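Local coordinates for polysaccharide biosynthesis protein CapD (Bacillus thuringiensis HD-771, PDB 6BWC), which probably acts as an NADP-dependent enzyme of the short-chain dehydrogenase family on UDP-N-acetylglucosamine, in the biosynthesis of CMP-pseudaminic acid for flagellin glycosylation, at residues E280-F285 with A309-Y314; T163-R168 with K219-G224; N78-F83 with K120-V125; D7-I12 with P32-V37. The protein carries 2 engineered substitutions. All blocks are in the same frame, centred on the assembly; numbering follows the deposited sequence.

Overall arrangement
A Rossmann-type sheet is built by local strand pairings repeated side by side; two of the four contacts are such pairings, and a third ties the next strand to the turn after a helix. Along the chain, contact 4 closes first, then contacts 3, 2 and 1. Contact 4 pairs strands 9-13 and 34-39; contact 3, about 10 Å from it between centres, pairs 81-84 with 123-129; contact 2, about 11 Å from contact 3, joins strand 163-169 to the end of helix 207-220. The three thus follow one another across the sheet of the NADP-binding fold. Contact 1 lies at its antiparallel end, about 19 Å from contact 2 between centres and linked to it by the Glu280-Arg168 salt bridge.

Contact 1. Residues E280-F285 with A309-Y314; sequences ESLQAF and AKAGFY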
loop_
_atom_site.group_PDB
_atom_site.type_symbol
_atom_site.label_atom_id
_atom_site.label_comp_id
_atom_site.label_asym_id
_atom_site.label_seq_id
_atom_site.Cartn_x
_atom_site.Cartn_y
_atom_site.Cartn_z
ATOM N N GLU C 280 24.449 30.004 2.805
ATOM C CA GLU C 280 24.198 29.722 4.231
ATOM C C GLU C 280 25.152 30.461 5.166
ATOM O O GLU C 280 24.776 30.810 6.301
ATOM C CB GLU C 280 24.288 28.223 4.499
ATOM C CG GLU C 280 23.046 27.439 4.126
ATOM C CD GLU C 280 23.209 25.968 4.430
ATOM O OE1 GLU C 280 24.278 25.413 4.095
ATOM O OE2 GLU C 280 22.278 25.378 5.019
ATOM N N SER C 281 26.381 30.688 4.695
ATOM C CA SER C 281 27.384 31.403 5.481
ATOM C C SER C 281 27.030 32.873 5.708
ATOM O O SER C 281 27.666 33.514 6.539
ATOM C CB SER C 281 28.781 31.279 4.854
ATOM O OG SER C 281 28.971 32.186 3.776
ATOM N N LEU C 282 26.043 33.407 4.978
ATOM C CA LEU C 282 25.540 34.790 5.178
ATOM C C LEU C 282 24.440 34.949 6.248
ATOM O O LEU C 282 24.178 36.071 6.675
ATOM C CB LEU C 282 25.036 35.358 3.847
ATOM C CG LEU C 282 26.084 35.399 2.712
ATOM C CD1 LEU C 282 25.435 35.370 1.336
ATOM C CD2 LEU C 282 27.004 36.608 2.846
ATOM N N GLN C 283 23.793 33.847 6.655
ATOM C CA GLN C 283 22.817 33.841 7.784
ATOM C C GLN C 283 23.292 33.080 9.012
ATOM O O GLN C 283 22.621 33.153 10.052
ATOM C CB GLN C 283 21.410 33.299 7.415
ATOM C CG GLN C 283 21.229 32.646 6.056
ATOM C CD GLN C 283 21.058 33.678 4.955
ATOM O OE1 GLN C 283 20.308 34.636 5.112
ATOM N NE2 GLN C 283 21.744 33.490 3.843
ATOM N N ALA C 284 24.416 32.368 8.901
ATOM C CA ALA C 284 24.885 31.463 9.957
ATOM C C ALA C 284 25.515 32.161 11.189
ATOM O O ALA C 284 26.184 33.177 11.064
ATOM C CB ALA C 284 25.865 30.463 9.354
ATOM N N PHE C 285 25.308 31.600 12.375
ATOM C CA PHE C 285 25.912 32.115 13.611
ATOM C C PHE C 285 27.174 31.338 14.003
ATOM O O PHE C 285 27.247 30.143 13.773
ATOM C CB PHE C 285 24.867 32.109 14.730
ATOM C CG PHE C 285 23.713 33.034 14.452
ATOM C CD1 PHE C 285 23.767 34.387 14.819
ATOM C CD2 PHE C 285 22.590 32.585 13.762
ATOM C CE1 PHE C 285 22.712 35.259 14.528
ATOM C CE2 PHE C 285 21.530 33.452 13.466
ATOM C CZ PHE C 285 21.593 34.788 13.851
ATOM N N ALA C 309 28.488 34.970 11.565
ATOM C CA ALA C 309 29.689 34.302 11.088
ATOM C C ALA C 309 30.224 35.095 9.936
ATOM O O ALA C 309 29.509 35.942 9.393
ATOM C CB ALA C 309 29.348 32.892 10.628
ATOM N N LYS C 310 31.463 34.808 9.541
ATOM C CA LYS C 310 32.007 35.395 8.311
ATOM C C LYS C 310 31.391 34.695 7.081
ATOM O O LYS C 310 31.060 33.506 7.161
ATOM C CB LYS C 310 33.544 35.326 8.289
ATOM C CG LYS C 310 34.191 36.415 7.429
ATOM C CD LYS C 310 34.117 37.808 8.070
ATOM C CE LYS C 310 33.802 38.908 7.044
ATOM N NZ LYS C 310 34.159 40.289 7.512
ATOM N N ALA C 311 31.214 35.428 5.970
ATOM C CA ALA C 311 30.802 34.829 4.678
ATOM C C ALA C 311 31.932 33.973 4.114
ATOM O O ALA C 311 32.966 33.802 4.750
ATOM C CB ALA C 311 30.419 35.898 3.663
ATOM N N GLY C 312 31.729 33.409 2.931
ATOM C CA GLY C 312 32.814 32.734 2.211
ATOM C C GLY C 312 32.707 31.230 2.213
ATOM O O GLY C 312 31.871 30.659 2.902
ATOM N N PHE C 313 33.601 30.593 1.473
ATOM C CA PHE C 313 33.450 29.210 1.101
ATOM C C PHE C 313 34.242 28.352 2.078
ATOM O O PHE C 313 35.459 28.279 1.996
ATOM C CB PHE C 313 33.889 29.010 -0.357
ATOM C CG PHE C 313 33.148 29.896 -1.331
ATOM C CD1 PHE C 313 32.021 29.438 -1.994
ATOM C CD2 PHE C 313 33.563 31.220 -1.566
ATOM C CE1 PHE C 313 31.336 30.271 -2.885
ATOM C CE2 PHE C 313 32.875 32.059 -2.441
ATOM C CZ PHE C 313 31.764 31.580 -3.106
ATOM N N TYR C 314 33.512 27.715 3.002
ATOM C CA TYR C 314 34.057 26.792 4.020
ATOM C C TYR C 314 34.253 25.384 3.452
ATOM O O TYR C 314 33.425 24.498 3.680
ATOM C CB TYR C 314 33.130 26.730 5.263
ATOM C CG TYR C 314 33.099 28.012 6.074
ATOM C CD1 TYR C 314 33.807 28.131 7.265
ATOM C CD2 TYR C 314 32.369 29.115 5.642
ATOM C CE1 TYR C 314 33.778 29.309 8.004
ATOM C CE2 TYR C 314 32.336 30.299 6.367
ATOM C CZ TYR C 314 33.039 30.392 7.546
ATOM O OH TYR C 314 33.002 31.567 8.263
#
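Ser281 fits into the bend formed by Lys310, Ala311 and Gly312, its CB directed toward the opposite chain. OG lies 3.3 Å from Ala311 CA, while CB comes 3.7 Å from Gly312 O and 4.0 Å from Tyr314 CE2. The hydroxyl takes the place between the backbone N and the carbonyl carbon (chi1 80°), and from there it hydrogen-bonds His278 O, just upstream in its own loop. To one side, the CD2 methyl of Leu282 reaches back to the methyl of Ala311, CB, at 3.6 Å, although its CB sets out away from it. The other end of the contact is held by the backbone: Ala309 N donates to Ala284 O at 3.0 Å. Beside this bond, Ala284 CB and Ala309 CB lie 4.4 Å apart.

This last bond lies where the loop enters strand 285-286, the outermost strand at the antiparallel edge of the large sheet, so a chain that has already left strand 290-293 returns to cover that edge. Phe285 is itself bonded through its backbone to Ile292 of the latter strand.

Further out, the tyrosine hydroxyl closes the bend of 309-314 on itself. Tyr314 OH donates to Lys310 O over 3.0 Å, approaching from above the carbonyl plane, while that oxygen lies at the edge of the ring and in the ring plane. The ring also meets Phe291 in an edge-to-face stack, and the Tyr314 backbone bonds to Leu275. Glu280, at the start of segment 280-285, reaches Arg168 through a salt bridge.

Contact 2. Residues T163-R168 with K219-G224; sequences TFTSVR and KIAKGG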
loop_
_atom_site.group_PDB
_atom_site.type_symbol
_atom_site.label_atom_id
_atom_site.label_comp_id
_atom_site.label_asym_id
_atom_site.label_seq_id
_atom_site.Cartn_x
_atom_site.Cartn_y
_atom_site.Cartn_z
ATOM N N THR C 163 9.565 19.527 18.129
ATOM C CA THR C 163 10.620 20.352 17.573
ATOM C C THR C 163 11.473 19.513 16.602
ATOM O O THR C 163 11.653 18.330 16.838
ATOM C CB THR C 163 11.414 20.942 18.749
ATOM O OG1 THR C 163 11.218 22.354 18.754
ATOM C CG2 THR C 163 12.927 20.609 18.699
ATOM N N PHE C 164 11.996 20.100 15.527
ATOM C CA PHE C 164 12.898 19.361 14.629
ATOM C C PHE C 164 14.203 20.101 14.368
ATOM O O PHE C 164 14.202 21.305 14.152
ATOM C CB PHE C 164 12.215 19.093 13.305
ATOM C CG PHE C 164 10.937 18.311 13.428
ATOM C CD1 PHE C 164 10.965 16.922 13.449
ATOM C CD2 PHE C 164 9.704 18.971 13.510
ATOM C CE1 PHE C 164 9.784 16.198 13.556
ATOM C CE2 PHE C 164 8.526 18.265 13.615
ATOM C CZ PHE C 164 8.562 16.878 13.633
ATOM N N THR C 165 15.323 19.385 14.390
ATOM C CA THR C 165 16.629 20.001 14.213
ATOM C C THR C 165 17.565 19.061 13.490
ATOM O O THR C 165 17.499 17.850 13.677
ATOM C CB THR C 165 17.303 20.308 15.566
ATOM O OG1 THR C 165 16.320 20.645 16.551
ATOM C CG2 THR C 165 18.280 21.438 15.422
ATOM N N SER C 166 18.476 19.635 12.713
ATOM C CA SER C 166 19.527 18.878 12.071
ATOM C C SER C 166 20.904 19.205 12.659
ATOM O O SER C 166 21.211 20.333 13.021
ATOM C CB SER C 166 19.503 19.149 10.573
ATOM O OG SER C 166 18.429 18.447 9.983
ATOM N N VAL C 167 21.726 18.181 12.758
ATOM C CA VAL C 167 23.130 18.294 13.116
ATOM C C VAL C 167 23.823 17.984 11.782
ATOM O O VAL C 167 23.118 17.659 10.830
ATOM C CB VAL C 167 23.382 17.329 14.295
ATOM C CG1 VAL C 167 24.558 16.420 14.090
ATOM C CG2 VAL C 167 23.512 18.113 15.577
ATOM N N ARG C 168 25.145 18.123 11.645
ATOM C CA ARG C 168 25.781 17.891 10.329
ATOM C C ARG C 168 27.243 17.517 10.482
ATOM O O ARG C 168 28.084 18.333 10.856
ATOM C CB ARG C 168 25.608 19.131 9.436
ATOM C CG ARG C 168 25.635 18.914 7.920
ATOM C CD ARG C 168 25.694 20.269 7.185
ATOM N NE ARG C 168 24.400 20.790 6.701
ATOM C CZ ARG C 168 24.210 21.978 6.103
ATOM N NH1 ARG C 168 25.207 22.831 5.908
ATOM N NH2 ARG C 168 23.010 22.334 5.681
ATOM N N LYS C 219 19.524 19.134 23.439
ATOM C CA LYS C 219 19.245 19.958 24.612
ATOM C C LYS C 219 18.944 21.412 24.289
ATOM O O LYS C 219 18.066 22.004 24.899
ATOM C CB LYS C 219 20.446 19.921 25.564
ATOM C CG LYS C 219 20.718 18.580 26.240
ATOM C CD LYS C 219 22.209 18.239 26.249
ATOM C CE LYS C 219 22.769 17.953 27.635
ATOM N NZ LYS C 219 22.454 16.592 28.153
ATOM N N ILE C 220 19.692 21.985 23.352
ATOM C CA ILE C 220 19.722 23.451 23.112
ATOM C C ILE C 220 18.695 23.953 22.088
ATOM O O ILE C 220 18.235 25.120 22.164
ATOM C CB ILE C 220 21.140 23.894 22.617
ATOM C CG1 ILE C 220 22.190 23.707 23.720
ATOM C CG2 ILE C 220 21.174 25.345 22.113
ATOM C CD1 ILE C 220 21.938 24.461 25.017
ATOM N N ALA C 221 18.358 23.082 21.133
ATOM C CA ALA C 221 17.765 23.514 19.878
ATOM C C ALA C 221 16.358 24.028 20.064
ATOM O O ALA C 221 15.523 23.365 20.686
ATOM C CB ALA C 221 17.785 22.407 18.837
ATOM N N LYS C 222 16.147 25.231 19.529
ATOM C CA LYS C 222 14.833 25.849 19.374
ATOM C C LYS C 222 13.959 25.155 18.308
ATOM O O LYS C 222 12.768 24.937 18.537
ATOM C CB LYS C 222 15.005 27.365 19.121
ATOM C CG LYS C 222 15.336 28.128 20.415
ATOM C CD LYS C 222 16.608 28.978 20.375
ATOM C CE LYS C 222 17.138 29.194 21.802
ATOM N NZ LYS C 222 18.380 30.021 21.879
ATOM N N GLY C 223 14.546 24.775 17.173
ATOM C CA GLY C 223 13.836 24.004 16.144
ATOM C C GLY C 223 13.970 24.608 14.768
ATOM O O GLY C 223 13.699 25.783 14.582
ATOM N N GLY C 224 14.389 23.791 13.808
ATOM C CA GLY C 224 14.620 24.221 12.440
ATOM C C GLY C 224 16.051 24.652 12.166
ATOM O O GLY C 224 16.380 25.025 11.028
#
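Thr165 lays the oxygen and methyl of its side chain over the methyl of Ala221, with OG1 at 3.2 Å and CG2 at 3.6 Å from Ala221 CB. Both branches therefore flank a single small group, which points at the strand from the first residue beyond helix 207-220. Phe227 packs on both Thr165 and Ala221.

Two residues back along the strand, Thr163 makes a polar contact on the same turn: OG1 donates to Lys222 O at 3.0 Å, reaching the carbonyl from 42° above its plane. The lysine's own chain leads off the other way. Between the two threonines the backbones meet directly. Gly224 N donates to Phe164 O with an angle of 156° at the hydrogen, and Gly223 CA adds a C-H...O contact to the same oxygen at 3.4 Å. Gly223 and Gly224 both have positive phi, backbone angles that suit glycine, and here the turn's main chain comes up to that of Phe164.

On the other side of the strand, Phe164 packs on Val124 of strand 123-129. Just beyond the glycines, after Glu225, the chain enters strand 226-229, which lies parallel to 163-169 as its neighbour. The turn is the last part of a long crossover connection that brings the chain through helix 207-220 back into the parallel sheet, as in the Rossmann fold of NADP-binding dehydrogenases.

Contact 3. Residues N78-F83 with K120-V125; sequences NIDYVF and KVKKVV
A parallel step in the middle of the nucleotide-binding sheet is made where Tyr81, Val82 and Phe83 pair with Lys123, Val124 and Val125. The short strand segments run 5.0 Å apart at closest approach, with 13° between their directions. Val82 carries the ladder through both of its polar main-chain atoms: its N donates to Lys123 O at 3.1 Å, and its O accepts from Val125 N at the same length, with a C-H...O contact from Val124 CA besides.

Where the strands begin, Asp80 O accepts from Lys122 N at 3.0 Å, and more weakly from Lys123 N. The side chains of Asp80 and Lys122 lie alongside each other and point the same way. Lys122 is bent at its last torsion (chi4 73°), which brings NZ to 2.7 Å from Asp80 OD1 in a salt bridge, well above the carboxylate plane rather than within it.

Each face of the pair is filled differently. On the Val82 and Val124 side, Val82 CG2 meets Val121 CG1 at 3.8 Å, the two valines crossing at about a right angle. On the other, Lys123 CB lies near the plane of the Tyr81 ring, at its edge, 4.3 Å from Tyr81 CD1. Beyond that point the lysine leads away, its NZ bonding Ala221 O and Met218 O; Met218 of helix 207-220 also packs against Tyr81 and Phe83. Lys120 ends helix 98-118 with a Schellman motif, and the path from strand 81-84 through helices 91-96 and 98-118 to strand 123-129 is a beta-alpha-beta crossover of the Rossmann fold.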
loop_
_atom_site.group_PDB
_atom_site.type_symbol
_atom_site.label_atom_id
_atom_site.label_comp_id
_atom_site.label_asym_id
_atom_site.label_seq_id
_atom_site.Cartn_x
_atom_site.Cartn_y
_atom_site.Cartn_z
ATOM N N ASN C 78 4.733 7.317 23.633
ATOM C CA ASN C 78 4.992 8.024 24.886
ATOM C C ASN C 78 6.483 8.383 25.109
ATOM O O ASN C 78 6.929 8.570 26.243
ATOM C CB ASN C 78 4.346 7.229 26.049
ATOM C CG ASN C 78 4.697 7.761 27.436
ATOM O OD1 ASN C 78 4.369 8.887 27.785
ATOM N ND2 ASN C 78 5.371 6.945 28.220
ATOM N N ILE C 79 7.215 8.550 24.006
ATOM C CA ILE C 79 8.635 8.904 24.044
ATOM C C ILE C 79 8.843 10.403 23.928
ATOM O O ILE C 79 8.053 11.106 23.300
ATOM C CB ILE C 79 9.471 8.071 23.035
ATOM C CG1 ILE C 79 10.239 7.039 23.850
ATOM C CG2 ILE C 79 10.465 8.894 22.222
ATOM C CD1 ILE C 79 10.720 5.872 23.056
ATOM N N ASP C 80 9.899 10.873 24.579
ATOM C CA ASP C 80 10.171 12.275 24.711
ATOM C C ASP C 80 11.227 12.758 23.726
ATOM O O ASP C 80 11.067 13.843 23.172
ATOM C CB ASP C 80 10.578 12.586 26.146
ATOM C CG ASP C 80 9.428 12.394 27.131
ATOM O OD1 ASP C 80 8.269 12.782 26.821
ATOM O OD2 ASP C 80 9.685 11.861 28.235
ATOM N N TYR C 81 12.282 11.979 23.477
ATOM C CA TYR C 81 13.418 12.453 22.645
ATOM C C TYR C 81 13.864 11.406 21.626
ATOM O O TYR C 81 14.316 10.329 21.993
ATOM C CB TYR C 81 14.598 12.873 23.543
ATOM C CG TYR C 81 14.259 13.967 24.541
ATOM C CD1 TYR C 81 14.141 15.276 24.142
ATOM C CD2 TYR C 81 14.042 13.672 25.882
ATOM C CE1 TYR C 81 13.807 16.275 25.045
ATOM C CE2 TYR C 81 13.711 14.656 26.792
ATOM C CZ TYR C 81 13.587 15.957 26.371
ATOM O OH TYR C 81 13.248 16.930 27.275
ATOM N N VAL C 82 13.734 11.749 20.349
ATOM C CA VAL C 82 14.062 10.868 19.212
ATOM C C VAL C 82 15.417 11.273 18.571
ATOM O O VAL C 82 15.586 12.392 18.117
ATOM C CB VAL C 82 12.919 10.906 18.144
ATOM C CG1 VAL C 82 13.220 10.024 16.947
ATOM C CG2 VAL C 82 11.598 10.457 18.743
ATOM N N PHE C 83 16.371 10.352 18.539
ATOM C CA PHE C 83 17.576 10.522 17.729
ATOM C C PHE C 83 17.480 9.678 16.440
ATOM O O PHE C 83 17.614 8.439 16.504
ATOM C CB PHE C 83 18.836 10.087 18.504
ATOM C CG PHE C 83 19.146 10.905 19.722
ATOM C CD1 PHE C 83 19.956 12.029 19.631
ATOM C CD2 PHE C 83 18.694 10.502 20.990
ATOM C CE1 PHE C 83 20.289 12.763 20.768
ATOM C CE2 PHE C 83 19.023 11.235 22.130
ATOM C CZ PHE C 83 19.821 12.368 22.014
ATOM N N LYS C 120 3.306 13.021 19.743
ATOM C CA LYS C 120 3.538 14.217 20.551
ATOM C C LYS C 120 4.883 14.155 21.283
ATOM O O LYS C 120 4.979 14.452 22.476
ATOM C CB LYS C 120 2.378 14.420 21.512
ATOM C CG LYS C 120 1.041 14.277 20.816
ATOM C CD LYS C 120 -0.122 14.761 21.674
ATOM C CE LYS C 120 -1.315 15.168 20.814
ATOM N NZ LYS C 120 -1.974 16.393 21.342
ATOM N N VAL C 121 5.896 13.729 20.528
ATOM C CA VAL C 121 7.297 13.746 20.931
ATOM C C VAL C 121 7.721 15.202 21.196
ATOM O O VAL C 121 7.171 16.128 20.602
ATOM C CB VAL C 121 8.145 13.095 19.804
ATOM C CG1 VAL C 121 9.624 13.437 19.885
ATOM C CG2 VAL C 121 7.938 11.588 19.803
ATOM N N LYS C 122 8.693 15.404 22.080
ATOM C CA LYS C 122 9.191 16.751 22.365
ATOM C C LYS C 122 10.144 17.282 21.277
ATOM O O LYS C 122 9.908 18.369 20.736
ATOM C CB LYS C 122 9.826 16.825 23.754
ATOM C CG LYS C 122 8.848 16.433 24.849
ATOM C CD LYS C 122 9.143 17.113 26.176
ATOM C CE LYS C 122 8.120 16.733 27.239
ATOM N NZ LYS C 122 8.300 15.328 27.733
ATOM N N LYS C 123 11.204 16.526 20.975
ATOM C CA LYS C 123 12.208 16.923 19.983
ATOM C C LYS C 123 12.749 15.742 19.204
ATOM O O LYS C 123 12.765 14.611 19.686
ATOM C CB LYS C 123 13.410 17.602 20.638
ATOM C CG LYS C 123 13.096 18.783 21.545
ATOM C CD LYS C 123 14.400 19.441 21.996
ATOM C CE LYS C 123 14.240 20.706 22.842
ATOM N NZ LYS C 123 15.533 21.462 22.845
ATOM N N VAL C 124 13.234 16.064 18.006
ATOM C CA VAL C 124 13.899 15.138 17.105
ATOM C C VAL C 124 15.166 15.792 16.594
ATOM O O VAL C 124 15.146 16.966 16.210
ATOM C CB VAL C 124 13.045 14.862 15.871
ATOM C CG1 VAL C 124 13.718 13.828 14.966
ATOM C CG2 VAL C 124 11.654 14.434 16.301
ATOM N N VAL C 125 16.255 15.025 16.580
ATOM C CA VAL C 125 17.518 15.446 15.977
ATOM C C VAL C 125 17.818 14.530 14.811
ATOM O O VAL C 125 18.013 13.338 15.004
ATOM C CB VAL C 125 18.668 15.397 16.989
ATOM C CG1 VAL C 125 20.012 15.608 16.300
ATOM C CG2 VAL C 125 18.437 16.456 18.065
#

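Contact 4. Residues D7-I12 with P32-V37; sequences DKNVLI and PKVVRV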
loop_
_atom_site.group_PDB
_atom_site.type_symbol
_atom_site.label_atom_id
_atom_site.label_comp_id
_atom_site.label_asym_id
_atom_site.label_seq_id
_atom_site.Cartn_x
_atom_site.Cartn_y
_atom_site.Cartn_z
ATOM N N ASP C 7 15.139 10.713 34.003
ATOM C CA ASP C 7 13.787 10.217 34.073
ATOM C C ASP C 7 12.924 10.474 32.851
ATOM O O ASP C 7 11.705 10.611 32.962
ATOM C CB ASP C 7 13.135 10.732 35.350
ATOM C CG ASP C 7 12.965 9.649 36.338
ATOM O OD1 ASP C 7 14.017 9.160 36.843
ATOM O OD2 ASP C 7 11.783 9.251 36.548
ATOM N N LYS C 8 13.565 10.518 31.683
ATOM C CA LYS C 8 12.869 10.644 30.394
ATOM C C LYS C 8 12.905 9.319 29.600
ATOM O O LYS C 8 13.558 8.336 29.998
ATOM C CB LYS C 8 13.475 11.795 29.562
ATOM C CG LYS C 8 13.472 13.151 30.249
ATOM C CD LYS C 8 12.065 13.700 30.461
ATOM C CE LYS C 8 12.095 15.200 30.771
ATOM N NZ LYS C 8 10.958 15.652 31.629
ATOM N N ASN C 9 12.169 9.316 28.491
ATOM C CA ASN C 9 12.092 8.203 27.554
ATOM C C ASN C 9 12.767 8.592 26.238
ATOM O O ASN C 9 12.476 9.656 25.681
ATOM C CB ASN C 9 10.616 7.873 27.316
ATOM C CG ASN C 9 9.894 7.463 28.592
ATOM O OD1 ASN C 9 10.504 7.305 29.631
ATOM N ND2 ASN C 9 8.593 7.266 28.502
ATOM N N VAL C 10 13.662 7.747 25.729
ATOM C CA VAL C 10 14.473 8.110 24.564
ATOM C C VAL C 10 14.515 6.992 23.533
ATOM O O VAL C 10 14.770 5.838 23.891
ATOM C CB VAL C 10 15.913 8.446 24.994
ATOM C CG1 VAL C 10 16.797 8.740 23.777
ATOM C CG2 VAL C 10 15.898 9.611 25.978
ATOM N N LEU C 11 14.283 7.352 22.265
ATOM C CA LEU C 11 14.450 6.444 21.124
ATOM C C LEU C 11 15.701 6.851 20.346
ATOM O O LEU C 11 15.811 8.017 19.933
ATOM C CB LEU C 11 13.235 6.514 20.203
ATOM C CG LEU C 11 13.152 5.546 19.023
ATOM C CD1 LEU C 11 12.965 4.091 19.434
ATOM C CD2 LEU C 11 11.992 5.950 18.133
ATOM N N ILE C 12 16.647 5.914 20.175
ATOM C CA ILE C 12 17.777 6.091 19.254
ATOM C C ILE C 12 17.563 5.208 18.059
ATOM O O ILE C 12 18.024 4.057 18.036
ATOM C CB ILE C 12 19.147 5.730 19.853
ATOM C CG1 ILE C 12 19.354 6.395 21.209
ATOM C CG2 ILE C 12 20.243 6.188 18.903
ATOM C CD1 ILE C 12 20.615 5.924 21.901
ATOM N N PRO C 32 18.078 7.978 32.483
ATOM C CA PRO C 32 16.715 8.178 31.992
ATOM C C PRO C 32 15.806 7.039 32.359
ATOM O O PRO C 32 16.292 5.978 32.761
ATOM C CB PRO C 32 16.907 8.160 30.478
ATOM C CG PRO C 32 17.977 7.139 30.277
ATOM C CD PRO C 32 18.899 7.290 31.466
ATOM N N LYS C 33 14.509 7.225 32.163
ATOM C CA LYS C 33 13.587 6.170 32.517
ATOM C C LYS C 33 13.848 4.929 31.688
ATOM O O LYS C 33 14.050 3.852 32.248
ATOM C CB LYS C 33 12.124 6.571 32.384
ATOM C CG LYS C 33 11.177 5.448 32.855
ATOM C CD LYS C 33 9.872 5.970 33.450
ATOM C CE LYS C 33 9.285 5.018 34.486
ATOM N NZ LYS C 33 8.212 5.705 35.263
ATOM N N VAL C 34 13.841 5.102 30.369
ATOM C CA VAL C 34 14.177 4.039 29.426
ATOM C C VAL C 34 14.851 4.669 28.228
ATOM O O VAL C 34 14.589 5.822 27.926
ATOM C CB VAL C 34 12.927 3.226 28.996
ATOM C CG1 VAL C 34 12.002 4.024 28.084
ATOM C CG2 VAL C 34 13.328 1.947 28.312
ATOM N N VAL C 35 15.737 3.916 27.586
ATOM C CA VAL C 35 16.273 4.246 26.268
ATOM C C VAL C 35 15.899 3.087 25.380
ATOM O O VAL C 35 16.095 1.945 25.770
ATOM C CB VAL C 35 17.821 4.344 26.259
ATOM C CG1 VAL C 35 18.334 4.782 24.881
ATOM C CG2 VAL C 35 18.313 5.309 27.341
ATOM N N ARG C 36 15.376 3.361 24.197
ATOM C CA ARG C 36 15.061 2.315 23.244
ATOM C C ARG C 36 16.084 2.302 22.112
ATOM O O ARG C 36 16.552 3.357 21.684
ATOM C CB ARG C 36 13.655 2.539 22.713
ATOM C CG ARG C 36 12.593 2.486 23.820
ATOM C CD ARG C 36 11.161 2.417 23.284
ATOM N NE ARG C 36 10.155 2.641 24.336
ATOM C CZ ARG C 36 8.895 3.036 24.126
ATOM N NH1 ARG C 36 8.439 3.274 22.904
ATOM N NH2 ARG C 36 8.068 3.233 25.134
ATOM N N VAL C 37 16.466 1.101 21.672
ATOM C CA VAL C 37 17.340 0.893 20.497
ATOM C C VAL C 37 16.487 0.301 19.355
ATOM O O VAL C 37 15.846 -0.739 19.541
ATOM C CB VAL C 37 18.522 -0.053 20.825
ATOM C CG1 VAL C 37 19.292 -0.444 19.585
ATOM C CG2 VAL C 37 19.489 0.614 21.773
#
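Asn9 to Ile12 and Val34 to Val37 run parallel in strict one-to-one pairing, the axes of the short segments 4.6 Å apart and inclined by 17°. They are the two strands of the opening beta-alpha-beta unit of the Rossmann fold, with helix 18-29 between them. The ladder passes from Val10 N to Val34 O at 3.1 Å, from Arg36 N to Val10 O, and from Ile12 N to Arg36 O at 3.0 Å; at the entrance Val34 N reaches Lys8 O.

On the face of Asn9, Leu11, Val34 and Arg36, the Asn9 side chain lies alongside that of Lys33, which comes just before the second strand, and Asn9 OD1 rests 3.3 Å from Lys33 CB. The amide nitrogen of Asn9 turns to the other neighbour, donating to Asn78 O. Further along, Leu11 CD1 meets Arg36 CB at 3.7 Å. Past that carbon the arginine runs extended from CG to NE, and its guanidinium group bonds Ala75 O and forms a salt bridge with Glu77.

The opposite face belongs to Val10, Ile12, Val35 and Val37, and Leu24 of helix 18-29 covers the last three. The strand of Ile12 leads into a glycine-rich loop consistent with the GxGxxG signature, and the Val37 side chain is about 7 Å from bound NADP. Ile12 sets CG1 beside its backbone N (chi1 -49°), which brings CD1 to 3.9 Å from the CG1 methyl of Val35.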